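Local coordinates for SusD homolog (Bacteroides thetaiotaomicron VPI-5482, PDB 3IV0), which is of unknown function but, as a SusD-family protein of the outer membrane, probably binds glycans for uptake by the cell, at residues A[42-54]-A[422-434]. Numbering follows the deposited sequence.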
loop_
_atom_site.group_PDB
_atom_site.type_symbol
_atom_site.label_atom_id
_atom_site.label_comp_id
_atom_site.label_asym_id
_atom_site.label_seq_id
_atom_site.Cartn_x
_atom_site.Cartn_y
_atom_site.Cartn_z
ATOM N N PRO A 42 4.900 2.205 12.181
ATOM C CA PRO A 42 4.517 3.036 11.034
ATOM C C PRO A 42 5.125 2.528 9.726
ATOM O O PRO A 42 5.695 3.286 8.944
ATOM C CB PRO A 42 5.069 4.389 11.431
ATOM C CG PRO A 42 6.317 4.061 12.164
ATOM C CD PRO A 42 6.016 2.805 12.922
ATOM N N PHE A 43 4.995 1.239 9.515
ATOM C CA PHE A 43 5.633 0.566 8.382
ATOM C C PHE A 43 5.190 1.105 7.051
ATOM O O PHE A 43 6.021 1.425 6.211
ATOM C CB PHE A 43 5.330 -0.944 8.468
ATOM C CG PHE A 43 5.722 -1.747 7.259
ATOM C CD1 PHE A 43 4.873 -1.811 6.152
ATOM C CD2 PHE A 43 6.904 -2.450 7.224
ATOM C CE1 PHE A 43 5.227 -2.564 5.043
ATOM C CE2 PHE A 43 7.236 -3.243 6.127
ATOM C CZ PHE A 43 6.409 -3.262 5.028
ATOM N N LEU A 44 3.891 1.196 6.825
ATOM C CA LEU A 44 3.406 1.569 5.489
ATOM C C LEU A 44 3.796 2.980 5.126
ATOM O O LEU A 44 4.241 3.217 3.979
ATOM C CB LEU A 44 1.899 1.330 5.377
ATOM C CG LEU A 44 1.283 1.513 3.996
ATOM C CD1 LEU A 44 2.065 0.782 2.904
ATOM C CD2 LEU A 44 -0.134 0.973 4.080
ATOM N N THR A 45 3.678 3.940 6.024
ATOM C CA THR A 45 3.968 5.296 5.616
ATOM C C THR A 45 5.474 5.551 5.545
ATOM O O THR A 45 5.935 6.255 4.636
ATOM C CB THR A 45 3.195 6.332 6.473
ATOM O OG1 THR A 45 3.246 7.606 5.823
ATOM C CG2 THR A 45 3.775 6.527 7.836
ATOM N N TYR A 46 6.270 4.978 6.445
ATOM C CA TYR A 46 7.716 5.174 6.358
ATOM C C TYR A 46 8.213 4.567 5.061
ATOM O O TYR A 46 9.046 5.175 4.368
ATOM C CB TYR A 46 8.470 4.536 7.526
ATOM C CG TYR A 46 8.540 5.297 8.816
ATOM C CD1 TYR A 46 7.524 6.095 9.264
ATOM C CD2 TYR A 46 9.668 5.150 9.610
ATOM C CE1 TYR A 46 7.614 6.722 10.505
ATOM C CE2 TYR A 46 9.793 5.779 10.793
ATOM C CZ TYR A 46 8.757 6.563 11.242
ATOM O OH TYR A 46 8.901 7.146 12.513
ATOM N N SER A 47 7.781 3.342 4.790
ATOM C CA SER A 47 8.316 2.585 3.666
ATOM C C SER A 47 7.763 2.964 2.303
ATOM O O SER A 47 8.442 2.783 1.276
ATOM C CB SER A 47 8.090 1.077 3.879
ATOM O OG SER A 47 6.716 0.720 3.743
ATOM N N GLY A 48 6.542 3.464 2.265
ATOM C CA GLY A 48 5.854 3.760 1.013
ATOM C C GLY A 48 5.688 5.227 0.691
ATOM O O GLY A 48 5.720 5.590 -0.489
ATOM N N ASP A 49 5.468 6.077 1.686
ATOM C CA ASP A 49 5.329 7.518 1.414
ATOM C C ASP A 49 6.660 8.270 1.544
ATOM O O ASP A 49 6.967 9.126 0.723
ATOM C CB ASP A 49 4.342 8.122 2.385
ATOM C CG ASP A 49 2.983 7.564 2.242
ATOM O OD1 ASP A 49 2.450 7.608 1.119
ATOM O OD2 ASP A 49 2.413 7.120 3.269
HETATM N N MSE A 50 7.417 8.009 2.591
HETATM C CA MSE A 50 8.502 8.900 3.020
HETATM C C MSE A 50 9.848 8.589 2.374
HETATM O O MSE A 50 10.670 9.492 2.144
HETATM C CB MSE A 50 8.600 8.835 4.545
HETATM C CG MSE A 50 7.354 9.396 5.277
HETATM SE SE MSE A 50 7.495 9.168 7.147
HETATM C CE MSE A 50 8.771 10.550 7.544
ATOM N N ARG A 51 10.111 7.333 2.089
ATOM C CA ARG A 51 11.413 6.908 1.631
ATOM C C ARG A 51 11.687 7.450 0.241
ATOM O O ARG A 51 10.875 7.304 -0.677
ATOM C CB ARG A 51 11.494 5.396 1.613
ATOM C CG ARG A 51 12.889 4.893 1.407
ATOM C CD ARG A 51 12.961 3.395 1.597
ATOM N NE ARG A 51 14.305 2.878 1.366
ATOM C CZ ARG A 51 14.625 1.608 1.443
ATOM N NH1 ARG A 51 13.698 0.701 1.713
ATOM N NH2 ARG A 51 15.842 1.213 1.204
ATOM N N CYS A 52 12.836 8.121 0.078
ATOM C CA CYS A 52 13.226 8.787 -1.175
ATOM C C CYS A 52 12.261 9.879 -1.607
ATOM O O CYS A 52 12.276 10.271 -2.768
ATOM C CB CYS A 52 13.458 7.785 -2.317
ATOM S SG CYS A 52 14.774 6.599 -1.962
ATOM N N ALA A 53 11.390 10.353 -0.701
ATOM C CA ALA A 53 10.500 11.455 -0.980
ATOM C C ALA A 53 11.224 12.795 -0.711
ATOM O O ALA A 53 12.060 12.864 0.203
ATOM C CB ALA A 53 9.245 11.354 -0.105
ATOM N N PRO A 54 10.891 13.822 -1.490
ATOM C CA PRO A 54 11.498 15.157 -1.315
ATOM C C PRO A 54 10.830 15.912 -0.162
ATOM O O PRO A 54 10.119 16.909 -0.356
ATOM C CB PRO A 54 11.265 15.801 -2.666
ATOM C CG PRO A 54 9.998 15.240 -3.129
ATOM C CD PRO A 54 9.983 13.792 -2.643
ATOM N N GLU A 422 -2.381 11.232 -7.905
ATOM C CA GLU A 422 -3.606 10.651 -7.389
ATOM C C GLU A 422 -3.417 9.960 -6.041
ATOM O O GLU A 422 -4.282 10.057 -5.169
ATOM C CB GLU A 422 -4.161 9.658 -8.397
ATOM C CG GLU A 422 -5.458 9.018 -8.005
ATOM C CD GLU A 422 -6.598 9.989 -7.899
ATOM O OE1 GLU A 422 -6.569 11.084 -8.526
ATOM O OE2 GLU A 422 -7.589 9.699 -7.196
ATOM N N LEU A 423 -2.267 9.310 -5.850
ATOM C CA LEU A 423 -2.069 8.445 -4.697
ATOM C C LEU A 423 -1.159 8.985 -3.632
ATOM O O LEU A 423 -0.820 8.284 -2.678
ATOM C CB LEU A 423 -1.587 7.081 -5.146
ATOM C CG LEU A 423 -2.474 6.351 -6.148
ATOM C CD1 LEU A 423 -1.818 5.051 -6.662
ATOM C CD2 LEU A 423 -3.879 6.017 -5.596
ATOM N N ILE A 424 -0.851 10.270 -3.701
ATOM C CA ILE A 424 0.022 10.852 -2.710
ATOM C C ILE A 424 -0.506 10.599 -1.311
ATOM O O ILE A 424 -1.667 10.822 -1.021
ATOM C CB ILE A 424 0.248 12.381 -2.987
ATOM C CG1 ILE A 424 1.330 12.891 -2.021
ATOM C CG2 ILE A 424 -1.061 13.203 -2.909
ATOM C CD1 ILE A 424 1.874 14.293 -2.403
ATOM N N GLY A 425 0.377 10.125 -0.441
ATOM C CA GLY A 425 0.012 9.860 0.946
ATOM C C GLY A 425 -0.623 8.506 1.208
ATOM O O GLY A 425 -0.986 8.240 2.346
ATOM N N GLU A 426 -0.744 7.644 0.184
ATOM C CA GLU A 426 -1.388 6.342 0.329
ATOM C C GLU A 426 -0.397 5.175 0.342
ATOM O O GLU A 426 -0.818 4.019 0.304
ATOM C CB GLU A 426 -2.461 6.142 -0.750
ATOM C CG GLU A 426 -3.601 7.173 -0.622
ATOM C CD GLU A 426 -4.566 7.127 -1.764
ATOM O OE1 GLU A 426 -5.199 6.074 -1.993
ATOM O OE2 GLU A 426 -4.739 8.148 -2.458
ATOM N N GLY A 427 0.890 5.440 0.375
ATOM C CA GLY A 427 1.881 4.388 0.558
ATOM C C GLY A 427 2.361 3.716 -0.703
ATOM O O GLY A 427 2.923 2.618 -0.611
ATOM N N HIS A 428 2.178 4.348 -1.850
ATOM C CA HIS A 428 2.587 3.816 -3.131
ATOM C C HIS A 428 3.844 4.438 -3.717
ATOM O O HIS A 428 4.472 3.814 -4.538
ATOM C CB HIS A 428 1.455 3.931 -4.145
ATOM C CG HIS A 428 0.294 3.055 -3.837
ATOM N ND1 HIS A 428 0.332 1.697 -4.085
ATOM C CD2 HIS A 428 -0.886 3.318 -3.236
ATOM C CE1 HIS A 428 -0.819 1.173 -3.676
ATOM N NE2 HIS A 428 -1.573 2.128 -3.172
ATOM N N TYR A 429 4.170 5.669 -3.369
ATOM C CA TYR A 429 5.227 6.417 -4.006
ATOM C C TYR A 429 6.520 5.643 -4.143
ATOM O O TYR A 429 7.034 5.437 -5.255
ATOM C CB TYR A 429 5.451 7.707 -3.225
ATOM C CG TYR A 429 6.717 8.437 -3.607
ATOM C CD1 TYR A 429 6.805 9.152 -4.803
ATOM C CD2 TYR A 429 7.800 8.439 -2.747
ATOM C CE1 TYR A 429 8.016 9.830 -5.130
ATOM C CE2 TYR A 429 8.996 9.083 -3.065
ATOM C CZ TYR A 429 9.076 9.803 -4.219
ATOM O OH TYR A 429 10.306 10.431 -4.468
ATOM N N TYR A 430 7.077 5.220 -3.011
ATOM C CA TYR A 430 8.380 4.604 -3.059
ATOM C C TYR A 430 8.338 3.286 -3.815
ATOM O O TYR A 430 9.236 2.957 -4.582
ATOM C CB TYR A 430 8.952 4.409 -1.648
ATOM C CG TYR A 430 10.243 3.669 -1.671
ATOM C CD1 TYR A 430 11.428 4.287 -2.033
ATOM C CD2 TYR A 430 10.286 2.340 -1.371
ATOM C CE1 TYR A 430 12.618 3.582 -2.053
ATOM C CE2 TYR A 430 11.443 1.632 -1.384
ATOM C CZ TYR A 430 12.627 2.246 -1.738
ATOM O OH TYR A 430 13.826 1.569 -1.763
ATOM N N TYR A 431 7.287 2.524 -3.550
ATOM C CA TYR A 431 7.167 1.206 -4.125
ATOM C C TYR A 431 6.957 1.291 -5.643
ATOM O O TYR A 431 7.531 0.487 -6.392
ATOM C CB TYR A 431 6.028 0.493 -3.415
ATOM C CG TYR A 431 6.342 0.145 -1.983
ATOM C CD1 TYR A 431 7.458 -0.618 -1.658
ATOM C CD2 TYR A 431 5.488 0.500 -0.961
ATOM C CE1 TYR A 431 7.740 -0.962 -0.339
ATOM C CE2 TYR A 431 5.748 0.139 0.369
ATOM C CZ TYR A 431 6.843 -0.627 0.647
ATOM O OH TYR A 431 7.100 -1.066 1.951
ATOM N N ASP A 432 6.225 2.301 -6.105
ATOM C CA ASP A 432 6.093 2.540 -7.557
ATOM C C ASP A 432 7.456 2.867 -8.156
ATOM O O ASP A 432 7.786 2.421 -9.253
ATOM C CB ASP A 432 5.121 3.681 -7.810
ATOM C CG ASP A 432 3.668 3.266 -7.701
ATOM O OD1 ASP A 432 3.352 2.057 -7.619
ATOM O OD2 ASP A 432 2.824 4.178 -7.866
ATOM N N LEU A 433 8.237 3.683 -7.454
ATOM C CA LEU A 433 9.556 3.977 -7.959
ATOM C C LEU A 433 10.406 2.744 -8.078
ATOM O O LEU A 433 11.198 2.606 -9.038
ATOM C CB LEU A 433 10.254 5.006 -7.075
ATOM C CG LEU A 433 9.724 6.431 -7.100
ATOM C CD1 LEU A 433 10.489 7.234 -6.052
ATOM C CD2 LEU A 433 9.923 7.072 -8.460
ATOM N N VAL A 434 10.344 1.846 -7.097
ATOM C CA VAL A 434 11.172 0.654 -7.166
ATOM C C VAL A 434 10.751 -0.272 -8.320
ATOM O O VAL A 434 11.597 -0.713 -9.100
ATOM C CB VAL A 434 11.163 -0.111 -5.822
ATOM C CG1 VAL A 434 11.803 -1.499 -5.938
ATOM C CG2 VAL A 434 11.848 0.730 -4.718
HETATM O O HOH W 1 2.966 9.111 -0.996
HETATM O O HOH W 2 0.079 5.996 3.707
#
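Gly48 CA comes within 4.0 Å of Gly427 CA just ahead of helix 429-434, whose axis is inclined at 49° to that of helix 43-50. Gly48 O accepts a nearly straight bond from Tyr430 N (2.9 Å, 178°) in the first turn of the second helix. A side chain on Gly48 would run into Gly427 O. Asp49 turns its carboxylate back to the 425-427 loop: OD1, met on its syn side but well out of plane, takes Gly427 N at 2.8 Å, a water links OD1 to Gly425 N, and Thr45 OG1 donates to OD2. Three successive tyrosines then spread over the 47-54 backbone. Tyr429, its CG anti to the backbone N, carries its ring out to the 51-53 backbone, edge toward Arg51 O and Cys52 O, and donates from OH to Cys52 O (2.6 Å), above the carbonyl plane. Arg51 CD packs on one face of Tyr430 as a CH-pi contact (3.7 Å to the ring centroid); the guanidinium, held by Asn71 and 8° from the ring plane, lies over Tyr430 OH without bonding it. That hydroxyl bonds Trp459 instead, and Cys52 SG meets the ring edge. A leucine replacing Tyr430 would probably leave Arg51 without its flat support and Trp459 without its mate. Tyr431 OH hydrogen-bonds Ser47 OG, which donates to Phe43 O. This buried meeting of helix 43-50 with the glycine turn and the start of helix 429-434 joins N- and C-terminal parts of the SusD fold.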